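Local coordinates for protein amidohydrolase (Staphylococcus aureus, PDB 3NUR) that probably hydrolyses carbon-nitrogen bonds in linear amides, as a putative TIM-barrel amidohydrolase with a calcium ion bound at its metal site, at residues V278-Y281 with F282-F286; Y175-I178 with F179-E183. All blocks are in the same frame, centred on the assembly; numbering follows the deposited sequence.

Interaction 1 (V278-Y281 with F282-F286); sequences VSYY and FKNSF
Y281 meets the following residues mainly through its backbone, its carbonyl oxygen accepting from S285 N at 2.8 Å with an N-H...O angle of 146°. The same oxygen lies at the edge of the F286 ring, in its plane, 3.5 Å from F286 CD2. The Y281 side chain turns from this end of the helix: its ring edge faces V278 O in plane, and its hydroxyl is hydrogen-bonded to D242 and to H276 N. F282 folds back toward the start of the helix, since CG sits beside the backbone N (chi1 -69°) and the ring then reaches V278. Here CD2 of F282 approaches V278 O at 3.6 Å, while F282 CE2 makes an apolar contact with V278 CG1 at 4.3 Å. On the exposed side, N284 packs over one face of the Y280 ring. N284 CB is 4.3 Å from the centroid of the Y280 ring and 24° off the ring normal, the geometry of a CH-pi contact over the face. Beside it, S279 OG is hydrogen-bonded to D266, and a water links it to K283 NZ. The backbone departs from helical angles at S285, and F286 is already strand, so the arrangement is that of the C-terminal end of a helix passing straight into a parallel strand, as in the alpha/beta repeats of a TIM barrel.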
ATOM      1  N   VAL A 278     -21.629  -1.573  -0.831  1.00 12.61           N
ATOM      2  CA  VAL A 278     -20.317  -1.189  -0.292  1.00 12.85           C
ATOM      3  C   VAL A 278     -19.287  -2.336  -0.423  1.00 14.67           C
ATOM      4  O   VAL A 278     -18.162  -2.101  -0.891  1.00 13.86           O
ATOM      5  CB  VAL A 278     -20.441  -0.641   1.159  1.00 17.39           C
ATOM      6  CG1 VAL A 278     -19.072  -0.512   1.834  1.00 18.22           C
ATOM      7  CG2 VAL A 278     -21.178   0.695   1.179  1.00 17.49           C
ATOM      8  N   SER A 279     -19.685  -3.579  -0.054  1.00 12.04           N
ATOM      9  CA  SER A 279     -18.782  -4.737  -0.108  1.00 12.10           C
ATOM     10  C   SER A 279     -18.299  -5.050  -1.515  1.00 13.65           C
ATOM     11  O   SER A 279     -17.170  -5.519  -1.675  1.00 12.99           O
ATOM     12  CB  SER A 279     -19.420  -5.970   0.523  1.00 14.96           C
ATOM     13  OG  SER A 279     -20.481  -6.487  -0.260  1.00 17.06           O
ATOM     14  N   TYR A 280     -19.143  -4.777  -2.538  1.00 11.08           N
ATOM     15  CA  TYR A 280     -18.793  -5.009  -3.947  1.00 10.69           C
ATOM     16  C   TYR A 280     -17.468  -4.344  -4.334  1.00 12.30           C
ATOM     17  O   TYR A 280     -16.642  -4.969  -5.015  1.00 12.48           O
ATOM     18  CB  TYR A 280     -19.920  -4.534  -4.881  1.00 12.09           C
ATOM     19  CG  TYR A 280     -19.646  -4.861  -6.332  1.00 14.04           C
ATOM     20  CD1 TYR A 280     -20.034  -6.078  -6.875  1.00 17.43           C
ATOM     21  CD2 TYR A 280     -19.019  -3.941  -7.169  1.00 15.39           C
ATOM     22  CE1 TYR A 280     -19.760  -6.398  -8.200  1.00 20.34           C
ATOM     23  CE2 TYR A 280     -18.745  -4.247  -8.504  1.00 16.43           C
ATOM     24  CZ  TYR A 280     -19.122  -5.479  -9.013  1.00 24.51           C
ATOM     25  OH  TYR A 280     -18.914  -5.797 -10.331  1.00 30.63           O
ATOM     26  N   TYR A 281     -17.262  -3.090  -3.912  1.00  8.83           N
ATOM     27  CA  TYR A 281     -16.023  -2.361  -4.240  1.00  7.87           C
ATOM     28  C   TYR A 281     -14.781  -3.008  -3.644  1.00 11.40           C
ATOM     29  O   TYR A 281     -13.750  -3.058  -4.304  1.00 12.19           O
ATOM     30  CB  TYR A 281     -16.112  -0.904  -3.836  1.00  7.74           C
ATOM     31  CG  TYR A 281     -17.245  -0.187  -4.522  1.00  9.31           C
ATOM     32  CD1 TYR A 281     -17.092   0.326  -5.811  1.00 10.99           C
ATOM     33  CD2 TYR A 281     -18.489  -0.067  -3.915  1.00  9.20           C
ATOM     34  CE1 TYR A 281     -18.121   1.028  -6.432  1.00  9.90           C
ATOM     35  CE2 TYR A 281     -19.528   0.624  -4.527  1.00 10.62           C
ATOM     36  CZ  TYR A 281     -19.345   1.156  -5.794  1.00 13.95           C
ATOM     37  OH  TYR A 281     -20.373   1.815  -6.410  1.00 11.79           O
ATOM     38  N   PHE A 282     -14.881  -3.545  -2.429  1.00  9.02           N
ATOM     39  CA  PHE A 282     -13.724  -4.240  -1.832  1.00  9.29           C
ATOM     40  C   PHE A 282     -13.461  -5.567  -2.522  1.00 14.82           C
ATOM     41  O   PHE A 282     -12.315  -6.023  -2.604  1.00 16.09           O
ATOM     42  CB  PHE A 282     -13.902  -4.403  -0.313  1.00  9.89           C
ATOM     43  CG  PHE A 282     -13.817  -3.048   0.337  1.00 11.17           C
ATOM     44  CD1 PHE A 282     -12.583  -2.418   0.515  1.00 12.89           C
ATOM     45  CD2 PHE A 282     -14.971  -2.367   0.715  1.00 12.61           C
ATOM     46  CE1 PHE A 282     -12.509  -1.126   1.036  1.00 14.00           C
ATOM     47  CE2 PHE A 282     -14.890  -1.085   1.279  1.00 15.52           C
ATOM     48  CZ  PHE A 282     -13.658  -0.471   1.423  1.00 13.97           C
ATOM     49  N   LYS A 283     -14.514  -6.192  -3.032  1.00 12.45           N
ATOM     50  CA  LYS A 283     -14.334  -7.471  -3.701  1.00 11.80           C
ATOM     51  C   LYS A 283     -13.846  -7.315  -5.146  1.00 17.11           C
ATOM     52  O   LYS A 283     -13.256  -8.249  -5.687  1.00 16.34           O
ATOM     53  CB  LYS A 283     -15.643  -8.241  -3.700  1.00 14.46           C
ATOM     54  CG  LYS A 283     -16.123  -8.661  -2.319  1.00 16.77           C
ATOM     55  CD  LYS A 283     -17.517  -9.256  -2.470  1.00 19.59           C
ATOM     56  CE  LYS A 283     -18.225  -9.399  -1.154  1.00 33.09           C
ATOM     57  NZ  LYS A 283     -19.514 -10.121  -1.318  1.00 51.24           N
ATOM     58  N   ASN A 284     -14.153  -6.172  -5.795  1.00 11.97           N
ATOM     59  CA  ASN A 284     -13.849  -5.992  -7.213  1.00 10.93           C
ATOM     60  C   ASN A 284     -12.822  -4.925  -7.563  1.00 14.89           C
ATOM     61  O   ASN A 284     -12.261  -4.965  -8.663  1.00 13.90           O
ATOM     62  CB  ASN A 284     -15.164  -5.792  -7.981  1.00 15.09           C
ATOM     63  CG  ASN A 284     -16.025  -7.040  -7.906  1.00 38.83           C
ATOM     64  OD1 ASN A 284     -16.875  -7.191  -7.022  1.00 32.92           O
ATOM     65  ND2 ASN A 284     -15.732  -8.022  -8.740  1.00 32.12           N
ATOM     66  N   SER A 285     -12.572  -3.979  -6.653  1.00 12.00           N
ATOM     67  CA  SER A 285     -11.649  -2.859  -6.912  1.00 11.79           C
ATOM     68  C   SER A 285     -10.489  -2.765  -5.915  1.00 15.73           C
ATOM     69  O   SER A 285      -9.683  -1.838  -6.002  1.00 15.14           O
ATOM     70  CB  SER A 285     -12.428  -1.546  -6.934  1.00 15.23           C
ATOM     71  OG  SER A 285     -13.448  -1.580  -7.915  1.00 19.42           O
ATOM     72  N   PHE A 286     -10.413  -3.699  -4.953  1.00  9.91           N
ATOM     73  CA  PHE A 286      -9.315  -3.705  -3.989  1.00  7.96           C
ATOM     74  C   PHE A 286      -8.584  -5.020  -4.012  1.00 11.67           C
ATOM     75  O   PHE A 286      -9.177  -6.052  -4.323  1.00 11.56           O
ATOM     76  CB  PHE A 286      -9.844  -3.473  -2.544  1.00  9.11           C
ATOM     77  CG  PHE A 286     -10.057  -2.020  -2.194  1.00  9.97           C
ATOM     78  CD1 PHE A 286      -9.119  -1.326  -1.430  1.00 10.84           C
ATOM     79  CD2 PHE A 286     -11.192  -1.337  -2.636  1.00 10.96           C
ATOM     80  CE1 PHE A 286      -9.301   0.032  -1.126  1.00 12.07           C
ATOM     81  CE2 PHE A 286     -11.381   0.020  -2.320  1.00 13.11           C
ATOM     82  CZ  PHE A 286     -10.443   0.687  -1.555  1.00 12.05           C
TER
HETATM   83  O   HOH W   1     -20.924  -7.924  -2.735  1.00 27.88           O

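Interaction 2 (Y175-I178 with F179-E183); sequences YDII and FKTAE
I177 O is gripped twice by T181: the backbone N donates at 3.0 Å and the hydroxyl OG1 donates to the same I177 O at 2.7 Å. The two donors arrive from opposite faces of the carbonyl plane, the amide 36° out of it. This pair of hydrogen bonds follows from the threonine rotamer, which sets OG1 beside its own backbone N (chi1 -60°) and turns the hydroxyl back over the preceding turn; it should also fix the rotation of that group. I177 adopts a different course, with CG1 opposite its backbone N (chi1 -167°), and the chain then kinks about CB-CG1, which leaves CD1 4.1 Å from T181 OG1 and 4.3 Å from K180 CD. F179 swings toward the helix start, bringing CD2 within 3.5 Å of Y175 O, while D176 O lies at the ring edge. K180 N donates to D176 O at 3.0 Å in a nearly straight bond. The carboxylate of D176 is held elsewhere, by a salt bridge to R243 and a hydrogen bond from Y244. With F179 and A182 resting on I189, this is most of the helix in the beta-alpha-beta crossover between strands 159-162 and 189-192 of the TIM barrel.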
ATOM      1  N   TYR A 175      -8.303  16.076  -5.078  1.00 13.00           N
ATOM      2  CA  TYR A 175      -7.453  14.896  -5.249  1.00 11.83           C
ATOM      3  C   TYR A 175      -7.967  13.937  -6.313  1.00 14.84           C
ATOM      4  O   TYR A 175      -7.257  13.003  -6.675  1.00 14.14           O
ATOM      5  CB  TYR A 175      -7.202  14.188  -3.892  1.00 11.74           C
ATOM      6  CG  TYR A 175      -6.665  15.143  -2.850  1.00 12.07           C
ATOM      7  CD1 TYR A 175      -5.381  15.673  -2.957  1.00 13.72           C
ATOM      8  CD2 TYR A 175      -7.457  15.556  -1.783  1.00 12.18           C
ATOM      9  CE1 TYR A 175      -4.909  16.617  -2.045  1.00 15.01           C
ATOM     10  CE2 TYR A 175      -6.984  16.470  -0.845  1.00 13.21           C
ATOM     11  CZ  TYR A 175      -5.711  17.003  -0.982  1.00 18.04           C
ATOM     12  OH  TYR A 175      -5.259  17.932  -0.074  1.00 15.46           O
ATOM     13  N   ASP A 176      -9.162  14.203  -6.875  1.00 12.89           N
ATOM     14  CA  ASP A 176      -9.759  13.344  -7.909  1.00 13.86           C
ATOM     15  C   ASP A 176      -8.777  13.037  -9.063  1.00 16.64           C
ATOM     16  O   ASP A 176      -8.705  11.896  -9.504  1.00 15.53           O
ATOM     17  CB  ASP A 176     -11.046  13.984  -8.464  1.00 17.04           C
ATOM     18  CG  ASP A 176     -11.785  13.060  -9.402  1.00 24.83           C
ATOM     19  OD1 ASP A 176     -12.563  12.222  -8.913  1.00 25.96           O
ATOM     20  OD2 ASP A 176     -11.546  13.142 -10.605  1.00 26.74           O
ATOM     21  N   ILE A 177      -7.983  14.044  -9.485  1.00 14.29           N
ATOM     22  CA  ILE A 177      -6.992  13.934 -10.560  1.00 12.33           C
ATOM     23  C   ILE A 177      -5.983  12.782 -10.380  1.00 14.64           C
ATOM     24  O   ILE A 177      -5.541  12.200 -11.378  1.00 14.93           O
ATOM     25  CB  ILE A 177      -6.294  15.311 -10.811  1.00 14.43           C
ATOM     26  CG1 ILE A 177      -5.479  15.342 -12.132  1.00 15.23           C
ATOM     27  CG2 ILE A 177      -5.454  15.776  -9.617  1.00 14.35           C
ATOM     28  CD1 ILE A 177      -6.300  15.076 -13.402  1.00 24.01           C
ATOM     29  N   ILE A 178      -5.642  12.448  -9.123  1.00 10.46           N
ATOM     30  CA  ILE A 178      -4.686  11.373  -8.825  1.00  9.93           C
ATOM     31  C   ILE A 178      -5.292  10.018  -9.229  1.00 12.36           C
ATOM     32  O   ILE A 178      -4.618   9.220  -9.884  1.00 11.00           O
ATOM     33  CB  ILE A 178      -4.214  11.430  -7.339  1.00 12.79           C
ATOM     34  CG1 ILE A 178      -3.439  12.756  -7.063  1.00 12.58           C
ATOM     35  CG2 ILE A 178      -3.360  10.186  -6.979  1.00 13.70           C
ATOM     36  CD1 ILE A 178      -3.186  13.103  -5.533  1.00 19.72           C
ATOM     37  N   PHE A 179      -6.569   9.786  -8.854  1.00 10.14           N
ATOM     38  CA  PHE A 179      -7.298   8.549  -9.156  1.00 10.45           C
ATOM     39  C   PHE A 179      -7.594   8.438 -10.646  1.00 13.32           C
ATOM     40  O   PHE A 179      -7.475   7.353 -11.195  1.00 11.68           O
ATOM     41  CB  PHE A 179      -8.568   8.436  -8.295  1.00 11.24           C
ATOM     42  CG  PHE A 179      -8.205   8.530  -6.828  1.00 11.18           C
ATOM     43  CD1 PHE A 179      -7.695   7.423  -6.148  1.00 12.99           C
ATOM     44  CD2 PHE A 179      -8.312   9.734  -6.146  1.00 12.00           C
ATOM     45  CE1 PHE A 179      -7.307   7.523  -4.805  1.00 12.72           C
ATOM     46  CE2 PHE A 179      -7.918   9.834  -4.804  1.00 14.52           C
ATOM     47  CZ  PHE A 179      -7.406   8.737  -4.149  1.00 12.71           C
ATOM     48  N   LYS A 180      -7.975   9.564 -11.293  1.00 11.41           N
ATOM     49  CA  LYS A 180      -8.237   9.636 -12.730  1.00 12.01           C
ATOM     50  C   LYS A 180      -6.963   9.232 -13.481  1.00 15.03           C
ATOM     51  O   LYS A 180      -7.034   8.451 -14.422  1.00 14.04           O
ATOM     52  CB  LYS A 180      -8.631  11.072 -13.114  1.00 14.22           C
ATOM     53  CG  LYS A 180      -9.036  11.233 -14.578  1.00 24.13           C
ATOM     54  CD  LYS A 180      -9.524  12.660 -14.830  1.00 28.85           C
ATOM     55  CE  LYS A 180     -10.354  12.755 -16.079  1.00 45.73           C
ATOM     56  NZ  LYS A 180     -11.005  14.088 -16.194  1.00 60.40           N
ATOM     57  N   THR A 181      -5.805   9.725 -13.020  1.00 13.44           N
ATOM     58  CA  THR A 181      -4.501   9.445 -13.620  1.00 12.36           C
ATOM     59  C   THR A 181      -4.159   7.965 -13.517  1.00 14.52           C
ATOM     60  O   THR A 181      -3.798   7.359 -14.520  1.00 13.17           O
ATOM     61  CB  THR A 181      -3.442  10.403 -13.066  1.00 16.55           C
ATOM     62  OG1 THR A 181      -3.842  11.735 -13.389  1.00 17.06           O
ATOM     63  CG2 THR A 181      -2.077  10.149 -13.641  1.00 17.42           C
ATOM     64  N   ALA A 182      -4.326   7.372 -12.313  1.00 11.30           N
ATOM     65  CA  ALA A 182      -4.090   5.946 -12.101  1.00 11.05           C
ATOM     66  C   ALA A 182      -4.955   5.093 -13.048  1.00 13.34           C
ATOM     67  O   ALA A 182      -4.419   4.186 -13.681  1.00 12.47           O
ATOM     68  CB  ALA A 182      -4.365   5.571 -10.647  1.00 11.11           C
ATOM     69  N   GLU A 183      -6.256   5.412 -13.202  1.00 11.52           N
ATOM     70  CA  GLU A 183      -7.106   4.624 -14.106  1.00 10.91           C
ATOM     71  C   GLU A 183      -6.631   4.747 -15.566  1.00 15.76           C
ATOM     72  O   GLU A 183      -6.497   3.734 -16.259  1.00 14.25           O
ATOM     73  CB  GLU A 183      -8.581   5.007 -13.970  1.00 12.26           C
ATOM     74  CG  GLU A 183      -9.491   3.958 -14.606  1.00 14.85           C
ATOM     75  CD  GLU A 183     -10.891   4.382 -15.005  1.00 28.15           C
ATOM     76  OE1 GLU A 183     -11.081   5.557 -15.391  1.00 21.19           O
ATOM     77  OE2 GLU A 183     -11.797   3.520 -14.955  1.00 16.95           O
TER

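Overall arrangement
Interactions 1 and 2 are local contacts within two separate helices, with centres about 18 Å apart and nearest atoms about 8 Å apart. Both helices run toward strands of the same parallel sheet, 286-288 and 189-192; the latter carries H192, a ligand of the calcium ion. Interaction 1 is mostly buried and rich in rings, and spans a short helix and its exit into a strand. Interaction 2 is partly buried, mixing aliphatic side chains with the F179 ring, is marked by a hydroxyl-to-carbonyl bond, and runs along most of its helix. The short helix 240-243 touches both: F241 and D242 meet residues of 278-286, while R243 pairs with D176 of 175-183.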